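Local coordinates for uncharacterized conserved protein (Sinorhizobium meliloti, PDB 4EZB) that is of unknown function but probably acts as a nucleotide-dependent oxidoreductase related to 6-phosphogluconate dehydrogenase, at residues G204-L209 and E282-A287; S214-E217 and V221-R224; D237-A242 and D300-F305; Q294-N299 and V306-R311. All blocks are in the same frame, centred on the assembly; numbering follows the deposited sequence.

In the fold
All four contacts lie in the helical part of the chain that follows the last strand of the mixed sheet. Contacts 1 and 2 are buried, share helix 190-218 and both reach the second subunit; contact 3 is partly buried, and contact 4 lies at the surface. Contacts 3 and 4 both use helix 301-312 and touch through Phe305 and Leu296. Contact 1 sets a carboxylate salt-bridged to Arg256 against aliphatic carbon, contact 2 joins two successive helices by hydrogen bonds and a water, contact 3 sets an arginine across a tyrosine with a weak NE-OH bond, and contact 4 is wholly apolar across its interface. Glu223 of contact 2 ties Arg239 and Tyr302 of contact 3 together.

Contact 1: G204-L209 and E282-A287; sequences GVEALL and ETIAAA
One face of the Glu206 carboxylate is covered by Ile284: CD1 stands almost directly over the CD carbon of Glu206, 3.7 Å away, and CG1 of Ile284 lies beside it over the same face. The nearest oxygen is OE1, 3.6 Å from Ile284 CD1. The two side chains cross at about a right angle. Glu206 gets there with CG anti to the backbone N (chi1 170°) and the rest of the chain extended, which brings its end closer to helix 275-291. Its oxygens are bound by helix 238-268: OE1 forms a salt bridge with Arg256, and OE2 a hydrogen bond with Thr249. Beside this pair, Ala207 CB and Thr283 CB meet at 4.1 Å, while Thr283 CG2 rests on Ala207 O at 3.7 Å. Thr283 OG1 is turned back to Ala279 O in its own helix. The short axes pass 9.1 Å apart at 56°, with the small Ala207 at the nearest backbone approach. Met276 of the second subunit also packs on Ala207, so the crossing borders the dimer interface. A leucine in place of Glu206 would probably leave the Arg256 charge without its mate and Thr249 without its acceptor inside the helical bundle. The buried carboxylate is thus matched by a cation and a hydroxyl, with Ile284 shielding one face from water.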
loop_
_atom_site.group_PDB
_atom_site.type_symbol
_atom_site.label_atom_id
_atom_site.label_comp_id
_atom_site.label_asym_id
_atom_site.label_seq_id
_atom_site.Cartn_x
_atom_site.Cartn_y
_atom_site.Cartn_z
ATOM N N GLY A 204 3.456 2.825 3.384
ATOM C CA GLY A 204 3.070 1.772 2.470
ATOM C C GLY A 204 2.357 2.403 1.302
ATOM O O GLY A 204 2.666 2.121 0.148
ATOM N N VAL A 205 1.403 3.270 1.596
ATOM C CA VAL A 205 0.725 3.984 0.538
ATOM C C VAL A 205 1.634 4.840 -0.343
ATOM O O VAL A 205 1.439 4.931 -1.564
ATOM C CB VAL A 205 -0.390 4.892 1.100
ATOM C CG1 VAL A 205 -0.807 5.913 0.061
ATOM C CG2 VAL A 205 -1.597 4.050 1.483
ATOM N N GLU A 206 2.583 5.522 0.295
ATOM C CA GLU A 206 3.542 6.349 -0.405
ATOM C C GLU A 206 4.395 5.487 -1.344
ATOM O O GLU A 206 4.634 5.848 -2.496
ATOM C CB GLU A 206 4.414 7.038 0.646
ATOM C CG GLU A 206 5.650 7.783 0.160
ATOM C CD GLU A 206 6.539 8.258 1.330
ATOM O OE1 GLU A 206 6.194 8.011 2.504
ATOM O OE2 GLU A 206 7.608 8.872 1.092
ATOM N N ALA A 207 4.865 4.361 -0.827
ATOM C CA ALA A 207 5.628 3.375 -1.596
ATOM C C ALA A 207 4.804 2.797 -2.765
ATOM O O ALA A 207 5.329 2.642 -3.874
ATOM C CB ALA A 207 6.069 2.242 -0.674
ATOM N N LEU A 208 3.528 2.471 -2.517
ATOM C CA LEU A 208 2.658 1.944 -3.595
ATOM C C LEU A 208 2.487 2.961 -4.711
ATOM O O LEU A 208 2.555 2.620 -5.887
ATOM C CB LEU A 208 1.262 1.524 -3.097
ATOM C CG LEU A 208 1.113 0.316 -2.183
ATOM C CD1 LEU A 208 -0.293 0.318 -1.546
ATOM C CD2 LEU A 208 1.393 -0.961 -2.982
ATOM N N LEU A 209 2.266 4.216 -4.345
ATOM C CA LEU A 209 2.204 5.271 -5.377
ATOM C C LEU A 209 3.511 5.358 -6.151
ATOM O O LEU A 209 3.510 5.539 -7.373
ATOM C CB LEU A 209 1.845 6.625 -4.772
ATOM C CG LEU A 209 0.382 6.716 -4.291
ATOM C CD1 LEU A 209 0.238 7.797 -3.234
ATOM C CD2 LEU A 209 -0.608 6.987 -5.421
ATOM N N GLU A 282 12.700 0.020 1.273
ATOM C CA GLU A 282 13.513 -0.038 0.061
ATOM C C GLU A 282 13.036 0.982 -0.995
ATOM O O GLU A 282 13.837 1.722 -1.574
ATOM C CB GLU A 282 13.492 -1.447 -0.536
ATOM C CG GLU A 282 13.787 -1.441 -2.038
ATOM C CD GLU A 282 14.205 -2.782 -2.611
ATOM O OE1 GLU A 282 14.406 -2.845 -3.852
ATOM O OE2 GLU A 282 14.340 -3.760 -1.839
ATOM N N THR A 283 11.724 1.016 -1.229
ATOM C CA THR A 283 11.147 1.822 -2.302
ATOM C C THR A 283 11.339 3.301 -2.056
ATOM O O THR A 283 11.766 4.033 -2.957
ATOM C CB THR A 283 9.647 1.531 -2.491
ATOM O OG1 THR A 283 9.480 0.141 -2.816
ATOM C CG2 THR A 283 9.050 2.399 -3.633
ATOM N N ILE A 284 11.001 3.735 -0.847
ATOM C CA ILE A 284 11.133 5.146 -0.463
ATOM C C ILE A 284 12.612 5.611 -0.530
ATOM O O ILE A 284 12.907 6.707 -1.022
ATOM C CB ILE A 284 10.489 5.387 0.920
ATOM C CG1 ILE A 284 8.970 5.254 0.821
ATOM C CG2 ILE A 284 10.863 6.753 1.483
ATOM C CD1 ILE A 284 8.291 5.095 2.170
ATOM N N ALA A 285 13.530 4.751 -0.090
ATOM C CA ALA A 285 14.981 5.041 -0.166
ATOM C C ALA A 285 15.469 5.108 -1.601
ATOM O O ALA A 285 16.214 6.022 -1.959
ATOM C CB ALA A 285 15.787 4.001 0.594
ATOM N N ALA A 286 15.073 4.126 -2.414
ATOM C CA ALA A 286 15.420 4.119 -3.828
ATOM C C ALA A 286 14.906 5.374 -4.510
ATOM O O ALA A 286 15.620 5.966 -5.308
ATOM C CB ALA A 286 14.860 2.883 -4.513
ATOM N N ALA A 287 13.677 5.781 -4.175
ATOM C CA ALA A 287 13.019 6.924 -4.814
ATOM C C ALA A 287 13.612 8.258 -4.369
ATOM O O ALA A 287 13.798 9.169 -5.197
ATOM C CB ALA A 287 11.517 6.901 -4.568
#

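Contact 2: S214-E217 and V221-R224; sequences SSAE and VTER
Thr222 OG1 donates to Glu217 OE1 across the turn; the modelled separation of 2.5 Å is very short, so the exact length is doubtful. A water completes the link, donating to Glu217 OE1 at 3.2 Å and accepting from Thr222 N at 3.3 Å, so that OE1 takes up both a hydroxyl and a water bound to the backbone. Next to these polar groups, Ala216 CB packs on Thr222 CA at 3.8 Å, and Val221 CG2 stands 4.1 Å from Ala216 CB. The backbone closes the corner: Val221 N donates to Ala216 O at 2.9 Å, almost straight at 173°. This is a tight turn between two consecutive helices, in which Val221 is the N-cap of helix 222-232 and helix 190-218 ends just before it. Glu217 reaches the hydroxyl because its CG is anti to the backbone N and the chain then folds at chi2 (73°), bringing the carboxylate back beside the start of the next helix, whose N-terminal dipole would probably steady its negative charge. An alanine at Glu217 would probably leave the Thr222 hydroxyl without its acceptor and the water without one of its anchors. Farther out, Val306, Pro307 and Ala310 of helix 301-312 pack against the Glu217 side chain. On the dimer side, Leu194 of the second subunit packs on Val221.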
loop_
_atom_site.group_PDB
_atom_site.type_symbol
_atom_site.label_atom_id
_atom_site.label_comp_id
_atom_site.label_asym_id
_atom_site.label_seq_id
_atom_site.Cartn_x
_atom_site.Cartn_y
_atom_site.Cartn_z
ATOM N N SER A 214 5.371 5.332 -11.276
ATOM C CA SER A 214 6.558 5.360 -12.109
ATOM C C SER A 214 6.526 4.253 -13.175
ATOM O O SER A 214 7.140 4.382 -14.237
ATOM C CB SER A 214 7.809 5.259 -11.239
ATOM O OG SER A 214 7.848 4.018 -10.595
ATOM N N SER A 215 5.810 3.176 -12.865
ATOM C CA SER A 215 5.515 2.090 -13.789
ATOM C C SER A 215 4.615 2.615 -14.881
ATOM O O SER A 215 4.933 2.529 -16.082
ATOM C CB SER A 215 4.746 0.995 -13.048
ATOM O OG SER A 215 5.634 0.120 -12.397
ATOM N N ALA A 216 3.480 3.144 -14.432
ATOM C CA ALA A 216 2.503 3.760 -15.290
ATOM C C ALA A 216 3.148 4.751 -16.228
ATOM O O ALA A 216 2.789 4.838 -17.427
ATOM C CB ALA A 216 1.441 4.448 -14.454
ATOM N N GLU A 217 4.074 5.528 -15.682
ATOM C CA GLU A 217 4.727 6.580 -16.454
ATOM C C GLU A 217 5.633 6.013 -17.535
ATOM O O GLU A 217 5.680 6.533 -18.637
ATOM C CB GLU A 217 5.529 7.501 -15.537
ATOM C CG GLU A 217 6.204 8.653 -16.269
ATOM C CD GLU A 217 5.242 9.745 -16.720
ATOM O OE1 GLU A 217 4.057 9.752 -16.315
ATOM O OE2 GLU A 217 5.683 10.615 -17.486
ATOM N N VAL A 221 0.713 5.714 -19.177
ATOM C CA VAL A 221 -0.701 5.656 -18.752
ATOM C C VAL A 221 -0.935 6.226 -17.334
ATOM O O VAL A 221 -1.825 5.773 -16.619
ATOM C CB VAL A 221 -1.269 4.196 -18.808
ATOM C CG1 VAL A 221 -1.272 3.635 -20.226
ATOM C CG2 VAL A 221 -0.536 3.268 -17.839
ATOM N N THR A 222 -0.136 7.220 -16.936
ATOM C CA THR A 222 -0.149 7.741 -15.558
ATOM C C THR A 222 -1.492 8.306 -15.134
ATOM O O THR A 222 -2.019 7.917 -14.088
ATOM C CB THR A 222 0.946 8.799 -15.333
ATOM O OG1 THR A 222 2.202 8.230 -15.691
ATOM C CG2 THR A 222 1.005 9.208 -13.857
ATOM N N GLU A 223 -2.026 9.214 -15.955
ATOM C CA GLU A 223 -3.318 9.851 -15.714
ATOM C C GLU A 223 -4.425 8.839 -15.689
ATOM O O GLU A 223 -5.372 8.966 -14.896
ATOM C CB GLU A 223 -3.628 10.934 -16.769
ATOM C CG GLU A 223 -2.780 12.196 -16.648
ATOM C CD GLU A 223 -2.801 12.799 -15.249
ATOM O OE1 GLU A 223 -3.895 12.879 -14.647
ATOM O OE2 GLU A 223 -1.728 13.189 -14.745
ATOM N N ARG A 224 -4.319 7.813 -16.532
ATOM C CA ARG A 224 -5.361 6.789 -16.547
ATOM C C ARG A 224 -5.351 5.926 -15.312
ATOM O O ARG A 224 -6.425 5.504 -14.829
ATOM C CB ARG A 224 -5.331 5.944 -17.813
ATOM C CG ARG A 224 -6.019 6.653 -18.951
ATOM C CD ARG A 224 -6.304 5.705 -20.085
ATOM N NE ARG A 224 -6.384 6.447 -21.336
ATOM C CZ ARG A 224 -7.529 6.792 -21.908
ATOM N NH1 ARG A 224 -8.670 6.438 -21.336
ATOM N NH2 ARG A 224 -7.539 7.479 -23.043
HETATM O O HOH W 1 2.138 8.817 -18.707
#

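Contact 3: D237-A242 and D300-F305; sequences DWRDVA and DGYRGF
Arg239 passes across Tyr302 at an oblique angle, touching it from CB to NE. CB lies 3.7 Å from Tyr302 CE1, CG stays equally close to that ring atom, and CD passes 3.4 Å from Tyr302 OH. NE then makes a weak hydrogen bond to Tyr302 OH, 3.2 Å long and bent to 129°, with the hydroxyl at the guanidinium edge, near its plane. That plane and the phenol ring are turned 67° from each other. At the tip, NH2 of Arg239 forms salt bridges with Glu223 and Asp227 of helix 222-232; a probable hydrogen bond joins Glu223 OE2 and Tyr302 OH, so one carboxylate grips the polar tips of both side chains. The contact joins the start of helix 238-268 to the first turn of helix 301-312, whose short axes pass 9.4 Å apart. Asp237 caps the former, its OD1 accepting from Asp240 N at 3.0 Å, and Asp243 of helix 238-268 accepts from Tyr302 N. Tyr302 swings its ring toward Arg239 by placing CG between the backbone N and the carbonyl carbon (chi1 78°), and Ala242 CB meets Tyr302 CB at 4.0 Å. Arg303 folds over the same tyrosine: its CG lies over a ring face toward the rim, and its guanidinium sets a face against the hydroxyl, with Tyr302 OH 3.0 Å above the plane.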
loop_
_atom_site.group_PDB
_atom_site.type_symbol
_atom_site.label_atom_id
_atom_site.label_comp_id
_atom_site.label_asym_id
_atom_site.label_seq_id
_atom_site.Cartn_x
_atom_site.Cartn_y
_atom_site.Cartn_z
ATOM N N ASP A 237 -8.972 12.365 -2.918
ATOM C CA ASP A 237 -8.408 12.932 -4.154
ATOM C C ASP A 237 -6.978 12.408 -4.288
ATOM O O ASP A 237 -6.069 12.819 -3.554
ATOM C CB ASP A 237 -8.442 14.465 -4.137
ATOM C CG ASP A 237 -7.892 15.084 -5.416
ATOM O OD1 ASP A 237 -6.834 14.644 -5.922
ATOM O OD2 ASP A 237 -8.509 16.038 -5.920
ATOM N N TRP A 238 -6.788 11.472 -5.208
ATOM C CA TRP A 238 -5.534 10.719 -5.255
ATOM C C TRP A 238 -4.376 11.497 -5.835
ATOM O O TRP A 238 -3.204 11.153 -5.625
ATOM C CB TRP A 238 -5.751 9.390 -5.971
ATOM C CG TRP A 238 -6.472 8.475 -5.058
ATOM C CD1 TRP A 238 -7.835 8.372 -4.889
ATOM C CD2 TRP A 238 -5.882 7.577 -4.126
ATOM N NE1 TRP A 238 -8.118 7.442 -3.920
ATOM C CE2 TRP A 238 -6.940 6.939 -3.430
ATOM C CE3 TRP A 238 -4.557 7.239 -3.811
ATOM C CZ2 TRP A 238 -6.713 5.961 -2.435
ATOM C CZ3 TRP A 238 -4.327 6.276 -2.815
ATOM C CH2 TRP A 238 -5.405 5.643 -2.149
ATOM N N ARG A 239 -4.691 12.555 -6.558
ATOM C CA ARG A 239 -3.650 13.417 -7.095
ATOM C C ARG A 239 -3.055 14.278 -5.973
ATOM O O ARG A 239 -1.833 14.395 -5.873
ATOM C CB ARG A 239 -4.169 14.227 -8.294
ATOM C CG ARG A 239 -4.345 13.338 -9.530
ATOM C CD ARG A 239 -5.103 14.047 -10.636
ATOM N NE ARG A 239 -5.100 13.299 -11.892
ATOM C CZ ARG A 239 -5.956 12.325 -12.199
ATOM N NH1 ARG A 239 -6.881 11.932 -11.333
ATOM N NH2 ARG A 239 -5.864 11.716 -13.371
ATOM N N ASP A 240 -3.913 14.829 -5.110
ATOM C CA ASP A 240 -3.474 15.467 -3.861
ATOM C C ASP A 240 -2.669 14.498 -3.007
ATOM O O ASP A 240 -1.644 14.867 -2.455
ATOM C CB ASP A 240 -4.657 15.963 -3.041
ATOM C CG ASP A 240 -5.402 17.102 -3.709
ATOM O OD1 ASP A 240 -4.886 17.727 -4.666
ATOM O OD2 ASP A 240 -6.530 17.376 -3.259
ATOM N N VAL A 241 -3.113 13.255 -2.900
ATOM C CA VAL A 241 -2.329 12.270 -2.145
ATOM C C VAL A 241 -0.938 12.044 -2.722
ATOM O O VAL A 241 0.050 11.938 -1.978
ATOM C CB VAL A 241 -3.090 10.929 -1.984
ATOM C CG1 VAL A 241 -2.187 9.847 -1.369
ATOM C CG2 VAL A 241 -4.347 11.146 -1.144
ATOM N N ALA A 242 -0.861 11.941 -4.041
ATOM C CA ALA A 242 0.425 11.683 -4.716
ATOM C C ALA A 242 1.331 12.903 -4.677
ATOM O O ALA A 242 2.530 12.760 -4.512
ATOM C CB ALA A 242 0.208 11.225 -6.158
ATOM N N ASP A 300 6.779 20.680 -6.540
ATOM C CA ASP A 300 6.620 20.262 -7.947
ATOM C C ASP A 300 5.477 19.290 -8.310
ATOM O O ASP A 300 5.107 19.177 -9.500
ATOM C CB ASP A 300 7.948 19.723 -8.497
ATOM C CG ASP A 300 8.877 20.826 -8.964
ATOM O OD1 ASP A 300 8.377 21.861 -9.447
ATOM O OD2 ASP A 300 10.110 20.658 -8.856
ATOM N N GLY A 301 4.930 18.594 -7.313
ATOM C CA GLY A 301 3.834 17.642 -7.538
ATOM C C GLY A 301 4.252 16.367 -8.255
ATOM O O GLY A 301 5.417 16.231 -8.673
ATOM N N TYR A 302 3.301 15.437 -8.411
ATOM C CA TYR A 302 3.553 14.171 -9.121
ATOM C C TYR A 302 3.871 14.403 -10.606
ATOM O O TYR A 302 4.783 13.763 -11.151
ATOM C CB TYR A 302 2.384 13.168 -8.948
ATOM C CG TYR A 302 1.175 13.466 -9.814
ATOM C CD1 TYR A 302 0.148 14.274 -9.351
ATOM C CD2 TYR A 302 1.079 12.949 -11.110
ATOM C CE1 TYR A 302 -0.949 14.550 -10.140
ATOM C CE2 TYR A 302 -0.009 13.224 -11.912
ATOM C CZ TYR A 302 -1.024 14.023 -11.425
ATOM O OH TYR A 302 -2.121 14.298 -12.223
ATOM N N ARG A 303 3.160 15.333 -11.249
ATOM C CA ARG A 303 3.478 15.708 -12.627
ATOM C C ARG A 303 4.969 15.999 -12.762
ATOM O O ARG A 303 5.569 15.628 -13.756
ATOM C CB ARG A 303 2.644 16.896 -13.101
ATOM C CG ARG A 303 1.184 16.533 -13.316
ATOM C CD ARG A 303 0.334 17.780 -13.520
ATOM N NE ARG A 303 -1.087 17.473 -13.736
ATOM C CZ ARG A 303 -2.019 17.389 -12.777
ATOM N NH1 ARG A 303 -1.707 17.580 -11.490
ATOM N NH2 ARG A 303 -3.279 17.095 -13.104
ATOM N N GLY A 304 5.563 16.606 -11.731
ATOM C CA GLY A 304 7.011 16.824 -11.652
ATOM C C GLY A 304 7.832 15.606 -11.264
ATOM O O GLY A 304 8.754 15.246 -11.986
ATOM N N PHE A 305 7.502 14.952 -10.140
ATOM C CA PHE A 305 8.331 13.831 -9.626
ATOM C C PHE A 305 8.322 12.550 -10.483
ATOM O O PHE A 305 9.354 11.855 -10.630
ATOM C CB PHE A 305 7.930 13.442 -8.185
ATOM C CG PHE A 305 7.906 14.592 -7.208
ATOM C CD1 PHE A 305 9.068 15.271 -6.869
ATOM C CD2 PHE A 305 6.716 14.974 -6.602
ATOM C CE1 PHE A 305 9.037 16.327 -5.962
ATOM C CE2 PHE A 305 6.672 16.029 -5.705
ATOM C CZ PHE A 305 7.835 16.711 -5.387
#

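Contact 4: Q294-N299 and V306-R311; sequences QGLSVN and VPVLAR
The irregular backbone of Gln294 and Leu296 passes alongside helix 301-312 without pairing to it, the closest CA atoms being those of Gln294 and Val308, 7.6 Å apart. Val308 carries the helix side of the contact with both methyls. Its CG1, set anti to the backbone N (chi1 167°), lies 3.9 Å from Gln294 CG and 4.0 Å from Leu296 CD1. CG2 of Val308 meets the second branch of the leucine, Leu296 CD2, at 4.0 Å, so Leu296 and Val308 reach toward each other tip to tip. Gln294 instead crosses the valine at a slant and meets it with CB and CG, its chain bending at chi2; its NE2 makes a weak hydrogen bond back to Lys292 O. Leu296 also packs on Phe250, Met291 and Phe305, which ties the linker between helices 275-291 and 301-312 to three helices. Farther along, Ser297 OG accepts from Asn299 N at 3.3 Å in an ST turn, and Asp300 accepts from Ser297 N, just before helix 301-312. Across the interface itself there is carbon against carbon alone, so the linker is held on Val308 by shape and by the removal of apolar surface from solvent.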
loop_
_atom_site.group_PDB
_atom_site.type_symbol
_atom_site.label_atom_id
_atom_site.label_comp_id
_atom_site.label_asym_id
_atom_site.label_seq_id
_atom_site.Cartn_x
_atom_site.Cartn_y
_atom_site.Cartn_z
ATOM N N GLN A 294 18.265 16.558 -9.226
ATOM C CA GLN A 294 17.533 16.478 -10.497
ATOM C C GLN A 294 16.753 17.771 -10.777
ATOM O O GLN A 294 15.951 17.829 -11.705
ATOM C CB GLN A 294 16.571 15.272 -10.500
ATOM C CG GLN A 294 17.217 13.912 -10.242
ATOM C CD GLN A 294 18.252 13.547 -11.295
ATOM O OE1 GLN A 294 17.960 13.550 -12.491
ATOM N NE2 GLN A 294 19.474 13.233 -10.852
ATOM N N GLY A 295 16.989 18.794 -9.954
ATOM C CA GLY A 295 16.377 20.113 -10.136
ATOM C C GLY A 295 14.913 20.169 -9.764
ATOM O O GLY A 295 14.191 21.069 -10.198
ATOM N N LEU A 296 14.478 19.196 -8.963
ATOM C CA LEU A 296 13.107 19.126 -8.460
ATOM C C LEU A 296 12.951 20.019 -7.251
ATOM O O LEU A 296 13.933 20.324 -6.578
ATOM C CB LEU A 296 12.784 17.699 -8.026
ATOM C CG LEU A 296 12.659 16.641 -9.118
ATOM C CD1 LEU A 296 12.616 15.259 -8.475
ATOM C CD2 LEU A 296 11.409 16.915 -9.950
ATOM N N SER A 297 11.708 20.399 -6.965
ATOM C CA SER A 297 11.344 21.214 -5.805
ATOM C C SER A 297 10.187 20.520 -5.058
ATOM O O SER A 297 9.356 19.865 -5.702
ATOM C CB SER A 297 10.936 22.611 -6.294
ATOM O OG SER A 297 10.114 23.294 -5.365
ATOM N N VAL A 298 10.124 20.656 -3.725
ATOM C CA VAL A 298 9.051 20.017 -2.919
ATOM C C VAL A 298 7.658 20.450 -3.401
ATOM O O VAL A 298 6.653 19.777 -3.162
ATOM C CB VAL A 298 9.187 20.281 -1.392
ATOM C CG1 VAL A 298 10.577 19.916 -0.885
ATOM C CG2 VAL A 298 8.872 21.729 -1.046
ATOM N N ASN A 299 7.642 21.576 -4.102
ATOM C CA ASN A 299 6.456 22.201 -4.638
ATOM C C ASN A 299 5.988 21.593 -5.973
ATOM O O ASN A 299 4.915 21.944 -6.471
ATOM C CB ASN A 299 6.773 23.690 -4.841
ATOM C CG ASN A 299 5.539 24.561 -4.831
ATOM O OD1 ASN A 299 4.464 24.123 -4.415
ATOM N ND2 ASN A 299 5.685 25.807 -5.284
ATOM N N VAL A 306 7.138 12.216 -10.994
ATOM C CA VAL A 306 6.915 10.914 -11.602
ATOM C C VAL A 306 7.810 10.700 -12.826
ATOM O O VAL A 306 8.437 9.638 -12.943
ATOM C CB VAL A 306 5.403 10.626 -11.842
ATOM C CG1 VAL A 306 5.203 9.371 -12.678
ATOM C CG2 VAL A 306 4.693 10.427 -10.515
ATOM N N PRO A 307 7.922 11.708 -13.722
ATOM C CA PRO A 307 8.818 11.479 -14.880
ATOM C C PRO A 307 10.267 11.283 -14.462
ATOM O O PRO A 307 11.019 10.526 -15.098
ATOM C CB PRO A 307 8.641 12.740 -15.725
ATOM C CG PRO A 307 7.261 13.198 -15.381
ATOM C CD PRO A 307 7.077 12.895 -13.916
ATOM N N VAL A 308 10.643 11.931 -13.369
ATOM C CA VAL A 308 11.989 11.785 -12.872
ATOM C C VAL A 308 12.199 10.369 -12.331
ATOM O O VAL A 308 13.164 9.708 -12.732
ATOM C CB VAL A 308 12.382 12.895 -11.881
ATOM C CG1 VAL A 308 13.668 12.524 -11.152
ATOM C CG2 VAL A 308 12.554 14.210 -12.628
ATOM N N LEU A 309 11.295 9.911 -11.459
ATOM C CA LEU A 309 11.307 8.542 -10.935
ATOM C C LEU A 309 11.234 7.490 -12.037
ATOM O O LEU A 309 11.970 6.496 -12.000
ATOM C CB LEU A 309 10.106 8.309 -10.017
ATOM C CG LEU A 309 10.130 8.865 -8.607
ATOM C CD1 LEU A 309 8.807 8.536 -7.926
ATOM C CD2 LEU A 309 11.317 8.283 -7.839
ATOM N N ALA A 310 10.313 7.685 -12.985
ATOM C CA ALA A 310 10.175 6.776 -14.129
ATOM C C ALA A 310 11.550 6.537 -14.788
ATOM O O ALA A 310 11.990 5.391 -14.937
ATOM C CB ALA A 310 9.179 7.324 -15.140
ATOM N N ARG A 311 12.225 7.628 -15.134
ATOM C CA ARG A 311 13.540 7.565 -15.769
ATOM C C ARG A 311 14.641 7.106 -14.824
ATOM O O ARG A 311 15.438 6.237 -15.170
ATOM C CB ARG A 311 13.891 8.914 -16.392
ATOM C CG ARG A 311 13.880 8.937 -17.921
ATOM C CD ARG A 311 12.804 8.053 -18.554
ATOM N NE ARG A 311 11.473 8.664 -18.563
ATOM C CZ ARG A 311 10.385 8.080 -19.057
ATOM N NH1 ARG A 311 9.221 8.717 -19.025
ATOM N NH2 ARG A 311 10.463 6.860 -19.586
#